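Xyn30D (Paenibacillus barcinonensis, PDB 4QB6) probably cleaves glucuronoxylan as a modular xylanase, of which this chain is the calcium-binding CBM35 carbohydrate-binding module, here holding an aldouronic acid. Local coordinates at residues V52-Y57 against S63-F68; G123-W128 against G153-N158. All coordinates share one frame; numbering follows the deposited sequence. Where two conformers were deposited one is given.

Contact 1 of 2, residues V52-Y57 against S63-F68. With CA (calcium ion), chain C; CA (calcium ion), chain D; GCU (alpha-D-glucopyranuronic acid), chain B.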
ATOM      1  N   VAL A  52       7.407   5.891  -8.546  1.00  9.84           N
ATOM      2  CA  VAL A  52       7.000   5.998  -9.934  1.00 10.78           C
ATOM      3  C   VAL A  52       6.121   4.834 -10.344  1.00 10.78           C
ATOM      4  O   VAL A  52       6.213   3.740  -9.790  1.00 10.78           O
ATOM      5  CB  VAL A  52       8.221   6.080 -10.877  1.00 11.60           C
ATOM      6  CG1 VAL A  52       9.031   7.355 -10.616  1.00 13.04           C
ATOM      7  CG2 VAL A  52       9.105   4.863 -10.771  1.00 11.84           C
ATOM      8  N   VAL A  53       5.253   5.056 -11.310  1.00 11.20           N
ATOM      9  CA  VAL A  53       4.447   4.013 -11.891  1.00 11.54           C
ATOM     10  C   VAL A  53       5.261   3.237 -12.914  1.00 12.48           C
ATOM     11  O   VAL A  53       5.948   3.844 -13.760  1.00 14.93           O
ATOM     12  CB  VAL A  53       3.184   4.604 -12.560  1.00 12.59           C
ATOM     13  CG1 VAL A  53       2.357   3.507 -13.216  1.00 13.18           C
ATOM     14  CG2 VAL A  53       2.350   5.327 -11.527  1.00 12.69           C
ATOM     15  N   GLU A  54       5.167   1.912 -12.864  0.50 11.88           N
ATOM     16  CA  GLU A  54       5.847   1.069 -13.820  0.50 11.87           C
ATOM     17  C   GLU A  54       5.011  -0.108 -14.216  0.50 12.03           C
ATOM     18  O   GLU A  54       3.932  -0.382 -13.655  0.50 11.26           O
ATOM     19  CB  GLU A  54       7.195   0.610 -13.273  0.50 12.08           C
ATOM     20  CG  GLU A  54       8.165   1.788 -13.124  0.50 12.61           C
ATOM     21  CD  GLU A  54       9.515   1.410 -12.577  0.50 13.86           C
ATOM     22  OE1 GLU A  54       9.557   0.398 -11.838  0.50 13.76           O
ATOM     23  OE2 GLU A  54      10.501   2.173 -12.861  0.50 15.21           O
ATOM     24  N   THR A  55       5.524  -0.786 -15.239  1.00 12.07           N
ATOM     25  CA  THR A  55       4.815  -1.913 -15.844  1.00 13.15           C
ATOM     26  C   THR A  55       5.787  -3.024 -16.230  1.00 13.55           C
ATOM     27  O   THR A  55       5.414  -3.945 -16.960  1.00 15.28           O
ATOM     28  CB  THR A  55       4.045  -1.473 -17.090  1.00 14.35           C
ATOM     29  OG1 THR A  55       4.976  -0.921 -18.037  1.00 16.23           O
ATOM     30  CG2 THR A  55       2.957  -0.461 -16.758  1.00 15.76           C
ATOM     31  N   LEU A  56       7.004  -3.000 -15.716  1.00 12.70           N
ATOM     32  CA  LEU A  56       8.056  -3.924 -16.161  1.00 14.09           C
ATOM     33  C   LEU A  56       7.693  -5.368 -15.854  1.00 13.34           C
ATOM     34  O   LEU A  56       7.869  -6.263 -16.697  1.00 15.41           O
ATOM     35  CB  LEU A  56       9.375  -3.552 -15.478  1.00 16.05           C
ATOM     36  CG  LEU A  56      10.585  -4.442 -15.740  1.00 18.66           C
ATOM     37  CD1 LEU A  56      10.901  -4.453 -17.232  1.00 20.56           C
ATOM     38  CD2 LEU A  56      11.764  -3.948 -14.917  1.00 19.90           C
ATOM     39  N   TYR A  57       7.259  -5.647 -14.635  1.00 10.88           N
ATOM     40  CA  TYR A  57       6.951  -7.026 -14.198  1.00 10.84           C
ATOM     41  C   TYR A  57       5.477  -7.287 -14.396  1.00 10.17           C
ATOM     42  O   TYR A  57       4.627  -6.495 -13.987  1.00 11.38           O
ATOM     43  CB  TYR A  57       7.345  -7.237 -12.740  1.00 11.09           C
ATOM     44  CG  TYR A  57       8.811  -7.101 -12.566  1.00 12.12           C
ATOM     45  CD1 TYR A  57       9.677  -8.046 -13.093  1.00 13.36           C
ATOM     46  CD2 TYR A  57       9.356  -5.980 -11.957  1.00 13.09           C
ATOM     47  CE1 TYR A  57      11.060  -7.898 -12.976  1.00 14.98           C
ATOM     48  CE2 TYR A  57      10.716  -5.833 -11.843  1.00 13.99           C
ATOM     49  CZ  TYR A  57      11.547  -6.771 -12.372  1.00 14.49           C
ATOM     50  OH  TYR A  57      12.922  -6.596 -12.221  1.00 18.66           O
ATOM     51  N   SER A  63      -3.463  -0.435 -14.496  1.00 12.77           N
ATOM     52  CA  SER A  63      -2.523  -0.006 -15.508  1.00 13.23           C
ATOM     53  C   SER A  63      -1.058  -0.166 -15.143  1.00 12.61           C
ATOM     54  O   SER A  63      -0.182   0.090 -15.957  1.00 14.23           O
ATOM     55  CB  SER A  63      -2.794   1.446 -15.886  1.00 14.52           C
ATOM     56  OG  SER A  63      -2.655   2.279 -14.756  1.00 16.62           O
ATOM     57  N   GLY A  64      -0.765  -0.585 -13.905  1.00 10.71           N
ATOM     58  CA  GLY A  64       0.607  -0.785 -13.500  1.00 10.01           C
ATOM     59  C   GLY A  64       0.718  -1.035 -12.017  1.00  8.51           C
ATOM     60  O   GLY A  64      -0.192  -1.547 -11.408  1.00  8.70           O
ATOM     61  N   TYR A  65       1.880  -0.667 -11.483  1.00  8.29           N
ATOM     62  CA  TYR A  65       2.153  -0.758 -10.054  1.00  7.92           C
ATOM     63  C   TYR A  65       3.083   0.371  -9.714  1.00  7.98           C
ATOM     64  O   TYR A  65       3.613   1.054 -10.602  1.00  8.96           O
ATOM     65  CB  TYR A  65       2.746  -2.131  -9.668  1.00  8.15           C
ATOM     66  CG  TYR A  65       3.998  -2.471 -10.419  1.00  8.33           C
ATOM     67  CD1 TYR A  65       5.238  -2.052  -9.983  1.00  8.49           C
ATOM     68  CD2 TYR A  65       3.954  -3.226 -11.590  1.00  8.81           C
ATOM     69  CE1 TYR A  65       6.384  -2.321 -10.690  1.00  9.59           C
ATOM     70  CE2 TYR A  65       5.090  -3.523 -12.303  1.00  9.42           C
ATOM     71  CZ  TYR A  65       6.313  -3.073 -11.844  1.00  9.52           C
ATOM     72  OH  TYR A  65       7.438  -3.368 -12.591  1.00 11.56           O
ATOM     73  N   VAL A  66       3.301   0.577  -8.421  1.00  7.33           N
ATOM     74  CA  VAL A  66       4.205   1.660  -7.979  1.00  7.46           C
ATOM     75  C   VAL A  66       5.507   1.065  -7.478  1.00  7.45           C
ATOM     76  O   VAL A  66       5.502   0.115  -6.672  1.00  7.87           O
ATOM     77  CB  VAL A  66       3.543   2.520  -6.913  1.00  8.11           C
ATOM     78  CG1 VAL A  66       4.545   3.511  -6.337  1.00  8.26           C
ATOM     79  CG2 VAL A  66       2.343   3.232  -7.502  1.00  8.61           C
ATOM     80  N   ASN A  67       6.612   1.645  -7.923  1.00  7.49           N
ATOM     81  CA  ASN A  67       7.923   1.311  -7.479  1.00  7.93           C
ATOM     82  C   ASN A  67       8.422   2.429  -6.574  1.00  7.81           C
ATOM     83  O   ASN A  67       8.543   3.581  -7.017  1.00  8.60           O
ATOM     84  CB  ASN A  67       8.808   1.159  -8.725  1.00  8.65           C
ATOM     85  CG  ASN A  67      10.214   0.818  -8.388  1.00  9.93           C
ATOM     86  OD1 ASN A  67      10.584   0.799  -7.235  1.00  9.46           O
ATOM     87  ND2 ASN A  67      11.036   0.568  -9.396  1.00 12.37           N
ATOM     88  N   PHE A  68       8.640   2.152  -5.288  1.00  7.55           N
ATOM     89  CA  PHE A  68       9.278   3.134  -4.389  1.00  7.95           C
ATOM     90  C   PHE A  68      10.720   3.296  -4.794  1.00  8.14           C
ATOM     91  O   PHE A  68      11.407   2.324  -4.967  1.00  8.90           O
ATOM     92  CB  PHE A  68       9.239   2.651  -2.931  1.00  7.86           C
ATOM     93  CG  PHE A  68       7.860   2.460  -2.326  1.00  7.91           C
ATOM     94  CD1 PHE A  68       7.229   3.497  -1.634  1.00  8.37           C
ATOM     95  CD2 PHE A  68       7.231   1.211  -2.367  1.00  8.54           C
ATOM     96  CE1 PHE A  68       6.034   3.276  -1.005  1.00  8.62           C
ATOM     97  CE2 PHE A  68       6.014   1.029  -1.734  1.00  8.67           C
ATOM     98  CZ  PHE A  68       5.411   2.059  -1.075  1.00  8.82           C
TER
HETATM   99 CA    CA C 203      12.052   0.093  -5.529  1.00  8.23          CA
HETATM  100 CA    CA D 204      -2.127  -1.756 -10.051  1.00  8.45          CA
HETATM  101  C1  GCU B   2      14.684  -3.750  -9.220  1.00 17.30           C
HETATM  102  C2  GCU B   2      13.296  -3.889  -9.790  1.00 16.50           C
HETATM  103  C3  GCU B   2      12.353  -2.839  -9.245  1.00 16.47           C
HETATM  104  C4  GCU B   2      12.423  -2.843  -7.660  1.00 13.77           C
HETATM  105  C5  GCU B   2      13.866  -2.618  -7.248  1.00 14.37           C
HETATM  106  C6  GCU B   2      14.054  -2.603  -5.788  1.00 13.87           C
HETATM  107  O2  GCU B   2      13.354  -3.905 -11.239  1.00 18.07           O
HETATM  108  O3  GCU B   2      10.992  -3.019  -9.622  1.00 15.22           O
HETATM  109  O4  GCU B   2      11.652  -1.723  -7.176  1.00 10.35           O
HETATM  110  O5  GCU B   2      14.586  -3.702  -7.797  1.00 16.25           O
HETATM  111  O6A GCU B   2      13.399  -1.797  -5.112  1.00 10.58           O
HETATM  112  O6B GCU B   2      14.848  -3.374  -5.265  1.00 16.45           O
HETATM  113  O   HOH W   1       9.850  -0.724  -4.801  1.00  8.50           O
HETATM  114  O   HOH W   2      13.630   0.969  -7.125  1.00 12.71           O
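Tyr65 folds its ring back across the hairpin, so that one face lies over Glu54 O and its hydroxyl receives the backbone N-H of Tyr57, Tyr57 N to Tyr65 OH 3.1 Å. The bend starts at chi1 57°, which sets CG between the backbone N and the carbonyl carbon. Beyond Glu54 the chain leaves the strand and wraps round this phenol, and Tyr57 O ends up buried without a polar partner. Underneath, the antiparallel ladder is regular: Val52 pairs with Asn67 and Glu54 with Tyr65 through hydrogen bonds in both directions, the straightest being Asn67 N to Val52 O at 2.8 Å. A CB on Gly64 would run into Glu54 O, while Gly64 O binds one calcium ion. Asn67 uses both ends of its amide. OD1 binds the other calcium at 2.4 Å, and ND2 donates to Glu54 OE1 at 2.9 Å, approaching from above the carboxylate plane. Glu54 was modelled in two conformers, so that second bond may be only part-time. Tyr57 meets the glucuronic acid at the edge of its ring, with Tyr57 OH hydrogen-bonded to GCU O2 at 2.9 Å. Were Tyr65 an alanine, with ring and hydroxyl gone, the N-H of Tyr57 would probably lose this acceptor and the loop carrying the sugar-binding phenol would be freer to shift. Phe68 O, Glu152, two waters and the sugar's O4 and O6A join Asn67 around its calcium, a metal-bridged uronic acid site characteristic of glucuronate-binding CBM35 modules.

Contact 2 of 2, residues G123-W128 against G153-N158. With CA (calcium ion), chain D; GCU (alpha-D-glucopyranuronic acid), chain B.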
ATOM      1  N   GLY A 123       9.411 -13.658  -3.289  1.00  9.94           N
ATOM      2  CA  GLY A 123      10.304 -14.575  -4.025  1.00 10.34           C
ATOM      3  C   GLY A 123      10.702 -14.137  -5.411  1.00 10.74           C
ATOM      4  O   GLY A 123      11.707 -14.598  -5.978  1.00 13.31           O
ATOM      5  N   SER A 124       9.890 -13.236  -5.976  0.50  9.30           N
ATOM      6  CA  SER A 124      10.055 -12.770  -7.346  0.50  8.29           C
ATOM      7  C   SER A 124       9.389 -11.412  -7.518  0.50  8.21           C
ATOM      8  O   SER A 124       8.348 -11.158  -6.923  0.50  8.13           O
ATOM      9  CB  SER A 124       9.426 -13.748  -8.346  0.50  7.54           C
ATOM     10  OG  SER A 124       9.469 -13.170  -9.638  0.50  6.97           O
ATOM     11  N   TRP A 125       9.938 -10.572  -8.393  1.00  8.61           N
ATOM     12  CA  TRP A 125       9.260  -9.338  -8.706  1.00  8.29           C
ATOM     13  C   TRP A 125       7.980  -9.552  -9.509  1.00  8.53           C
ATOM     14  O   TRP A 125       7.188  -8.639  -9.661  1.00  8.43           O
ATOM     15  CB  TRP A 125      10.154  -8.326  -9.419  1.00  8.87           C
ATOM     16  CG  TRP A 125      11.306  -7.856  -8.609  1.00  9.33           C
ATOM     17  CD1 TRP A 125      12.620  -8.050  -8.880  1.00 10.56           C
ATOM     18  CD2 TRP A 125      11.240  -7.063  -7.409  1.00  9.39           C
ATOM     19  NE1 TRP A 125      13.379  -7.446  -7.890  1.00 10.81           N
ATOM     20  CE2 TRP A 125      12.557  -6.836  -6.989  1.00 10.26           C
ATOM     21  CE3 TRP A 125      10.195  -6.550  -6.637  1.00  9.17           C
ATOM     22  CZ2 TRP A 125      12.855  -6.123  -5.832  1.00 10.36           C
ATOM     23  CZ3 TRP A 125      10.501  -5.818  -5.520  1.00  9.24           C
ATOM     24  CH2 TRP A 125      11.826  -5.639  -5.116  1.00 10.12           C
ATOM     25  N   SER A 126       7.761 -10.788  -9.999  1.00  8.53           N
ATOM     26  CA  SER A 126       6.467 -11.108 -10.625  1.00  8.57           C
ATOM     27  C   SER A 126       5.642 -12.114  -9.833  1.00  7.90           C
ATOM     28  O   SER A 126       4.670 -12.656 -10.344  1.00  8.21           O
ATOM     29  CB  SER A 126       6.606 -11.485 -12.102  1.00  8.81           C
ATOM     30  OG  SER A 126       7.176 -12.762 -12.290  1.00  9.68           O
ATOM     31  N   THR A 127       5.991 -12.310  -8.566  1.00  8.04           N
ATOM     32  CA  THR A 127       5.127 -13.038  -7.633  1.00  8.15           C
ATOM     33  C   THR A 127       4.418 -11.985  -6.795  1.00  8.22           C
ATOM     34  O   THR A 127       5.044 -11.285  -5.972  1.00  8.70           O
ATOM     35  CB  THR A 127       5.860 -14.002  -6.721  1.00  8.82           C
ATOM     36  OG1 THR A 127       6.487 -14.985  -7.557  1.00  9.87           O
ATOM     37  CG2 THR A 127       4.904 -14.670  -5.748  1.00  9.22           C
ATOM     38  N   TRP A 128       3.119 -11.873  -6.982  1.00  7.87           N
ATOM     39  CA  TRP A 128       2.297 -10.898  -6.287  1.00  8.57           C
ATOM     40  C   TRP A 128       1.647 -11.563  -5.108  1.00  9.53           C
ATOM     41  O   TRP A 128       0.782 -12.433  -5.274  1.00 12.42           O
ATOM     42  CB  TRP A 128       1.263 -10.313  -7.240  1.00  8.47           C
ATOM     43  CG  TRP A 128       1.901  -9.598  -8.380  1.00  8.37           C
ATOM     44  CD1 TRP A 128       2.194 -10.121  -9.598  1.00  9.00           C
ATOM     45  CD2 TRP A 128       2.401  -8.248  -8.394  1.00  8.20           C
ATOM     46  NE1 TRP A 128       2.813  -9.170 -10.375  1.00  9.01           N
ATOM     47  CE2 TRP A 128       2.939  -8.005  -9.666  1.00  8.58           C
ATOM     48  CE3 TRP A 128       2.406  -7.205  -7.455  1.00  8.06           C
ATOM     49  CZ2 TRP A 128       3.517  -6.794 -10.007  1.00  8.53           C
ATOM     50  CZ3 TRP A 128       2.997  -6.019  -7.795  1.00  8.47           C
ATOM     51  CH2 TRP A 128       3.502  -5.812  -9.061  1.00  8.59           C
ATOM     52  N   GLY A 153      10.945  -0.161  -0.394  1.00  7.72           N
ATOM     53  CA  GLY A 153       9.595  -0.725  -0.305  1.00  7.60           C
ATOM     54  C   GLY A 153       9.353  -1.822  -1.285  1.00  7.47           C
ATOM     55  O   GLY A 153      10.050  -1.956  -2.276  1.00  7.61           O
ATOM     56  N   PRO A 154       8.294  -2.602  -1.071  1.00  7.51           N
ATOM     57  CA  PRO A 154       7.858  -3.547  -2.081  1.00  7.53           C
ATOM     58  C   PRO A 154       7.277  -2.822  -3.284  1.00  7.33           C
ATOM     59  O   PRO A 154       6.826  -1.691  -3.153  1.00  7.94           O
ATOM     60  CB  PRO A 154       6.779  -4.323  -1.352  1.00  8.03           C
ATOM     61  CG  PRO A 154       6.173  -3.325  -0.440  1.00  8.63           C
ATOM     62  CD  PRO A 154       7.324  -2.460   0.016  1.00  7.95           C
ATOM     63  N   ASN A 155       7.249  -3.452  -4.444  1.00  6.96           N
ATOM     64  CA  ASN A 155       6.500  -2.894  -5.539  1.00  6.84           C
ATOM     65  C   ASN A 155       5.009  -3.074  -5.217  1.00  6.97           C
ATOM     66  O   ASN A 155       4.588  -4.175  -4.826  1.00  8.19           O
ATOM     67  CB  ASN A 155       6.834  -3.552  -6.854  1.00  6.90           C
ATOM     68  CG  ASN A 155       8.199  -3.192  -7.375  1.00  7.57           C
ATOM     69  OD1 ASN A 155       8.840  -2.245  -6.924  1.00  7.88           O
ATOM     70  ND2 ASN A 155       8.629  -3.921  -8.392  1.00  8.20           N
ATOM     71  N   MET A 156       4.199  -2.036  -5.345  1.00  6.70           N
ATOM     72  CA  MET A 156       2.857  -2.020  -4.780  1.00  6.85           C
ATOM     73  C   MET A 156       1.826  -1.956  -5.871  1.00  6.83           C
ATOM     74  O   MET A 156       1.815  -1.014  -6.678  1.00  6.96           O
ATOM     75  CB  MET A 156       2.694  -0.815  -3.848  1.00  7.93           C
ATOM     76  CG  MET A 156       1.393  -0.807  -3.066  1.00  8.93           C
ATOM     77  SD  MET A 156       1.143  -2.219  -1.997  1.00 10.99           S
ATOM     78  CE  MET A 156       2.425  -2.087  -0.845  1.00 11.08           C
ATOM     79  N   ASP A 157       0.947  -2.949  -5.928  1.00  6.48           N
ATOM     80  CA  ASP A 157      -0.047  -3.028  -7.007  1.00  7.46           C
ATOM     81  C   ASP A 157      -1.339  -2.322  -6.675  1.00  7.49           C
ATOM     82  O   ASP A 157      -1.842  -1.538  -7.488  1.00  7.85           O
ATOM     83  CB  ASP A 157      -0.315  -4.495  -7.348  1.00  7.89           C
ATOM     84  CG  ASP A 157      -1.188  -4.671  -8.556  1.00  8.73           C
ATOM     85  OD1 ASP A 157      -1.313  -3.757  -9.385  1.00  8.82           O
ATOM     86  OD2 ASP A 157      -1.745  -5.779  -8.648  1.00 10.64           O
ATOM     87  N   ASN A 158      -1.889  -2.613  -5.521  1.00  7.27           N
ATOM     88  CA  ASN A 158      -3.223  -2.121  -5.140  1.00  8.03           C
ATOM     89  C   ASN A 158      -3.431  -2.388  -3.673  1.00  8.35           C
ATOM     90  O   ASN A 158      -2.620  -3.109  -3.047  1.00  7.91           O
ATOM     91  CB  ASN A 158      -4.349  -2.747  -6.029  1.00  8.93           C
ATOM     92  CG  ASN A 158      -4.585  -4.213  -5.783  1.00  9.46           C
ATOM     93  OD1 ASN A 158      -4.772  -5.006  -6.737  1.00 13.78           O
ATOM     94  ND2 ASN A 158      -4.663  -4.577  -4.588  1.00  9.40           N
TER
HETATM   95 CA    CA D 204      -2.127  -1.756 -10.051  1.00  8.45          CA
HETATM   96  C1  GCU B   2      14.684  -3.750  -9.220  1.00 17.30           C
HETATM   97  C2  GCU B   2      13.296  -3.889  -9.790  1.00 16.50           C
HETATM   98  C3  GCU B   2      12.353  -2.839  -9.245  1.00 16.47           C
HETATM   99  C4  GCU B   2      12.423  -2.843  -7.660  1.00 13.77           C
HETATM  100  C5  GCU B   2      13.866  -2.618  -7.248  1.00 14.37           C
HETATM  101  C6  GCU B   2      14.054  -2.603  -5.788  1.00 13.87           C
HETATM  102  O2  GCU B   2      13.354  -3.905 -11.239  1.00 18.07           O
HETATM  103  O3  GCU B   2      10.992  -3.019  -9.622  1.00 15.22           O
HETATM  104  O4  GCU B   2      11.652  -1.723  -7.176  1.00 10.35           O
HETATM  105  O5  GCU B   2      14.586  -3.702  -7.797  1.00 16.25           O
HETATM  106  O6A GCU B   2      13.399  -1.797  -5.112  1.00 10.58           O
HETATM  107  O6B GCU B   2      14.848  -3.374  -5.265  1.00 16.45           O
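Trp125 and Asn155 meet in the sugar pocket of this beta-sandwich module, where the loop before strand 128-137 leans against the start of strand 155-163. The loop contains a type I turn, Ser124 to Thr127, closed by Thr127 N to Ser124 O at 3.1 Å; Ser124 OG also accepts from Ser126 N, an ST turn. With chi1 -64°, Trp125 has CG beside its own backbone N, and from there the six-membered half of the indole reaches the Asn155 amide, CE3 to Asn155 CG 4.0 Å. The side chains cross at about a right angle, with ring and amide planes 30° apart, and the amide meets the ring obliquely. One face of the same indole carries the glucuronic acid, with C4 above it toward the rim, and its CZ2 lies 3.4 Å from GCU O6B. Tyr57 stacks on this ring as well.

Three residues on, Trp128 repeats the torsion almost exactly, but its CB points toward strand 155-163 and the six-membered half of its indole lies against Asp157, CZ3 to Asp157 CB 3.7 Å. CZ3 also approaches Asn155 O, while NE1 is hydrogen-bonded to Pro58 O. Trp128 meets Asp157 at CB; the carboxylate is engaged by the calcium and Arg94. In Asp157, CG stands opposite the backbone N (chi1 -173°), which carries the acid toward the metal. OD2 forms a salt bridge with Arg94, and Asp157 and Asn158 together face that arginine in a classic beta bulge. Asp157 holds its calcium ion twice, through OD1 at 2.3 Å and through its own backbone O at 2.6 Å.

How the contacts relate
From the N terminus, contact 1 comes first: a hairpin that closes the short loop between strands 51-54 and 65-68. The chain then runs through strands 72-83, 87-96, 102-108 and 111-119 before contact 2 opens. Contact 2 closes a longer excursion, which takes in strands 128-137 and 140-149, and returns at strand 155-163. The two follow in series, neither nesting nor crossing. In space they adjoin: a probable hydrogen bond from Val66 N to Met156 O (2.8 Å) sets strand 65-68 beside strand 155-163. Both supply ligands to the calcium bound by Gly64 and Asp157, and both line the glucuronic acid pocket, tying the small hairpin to the four-stranded sheet.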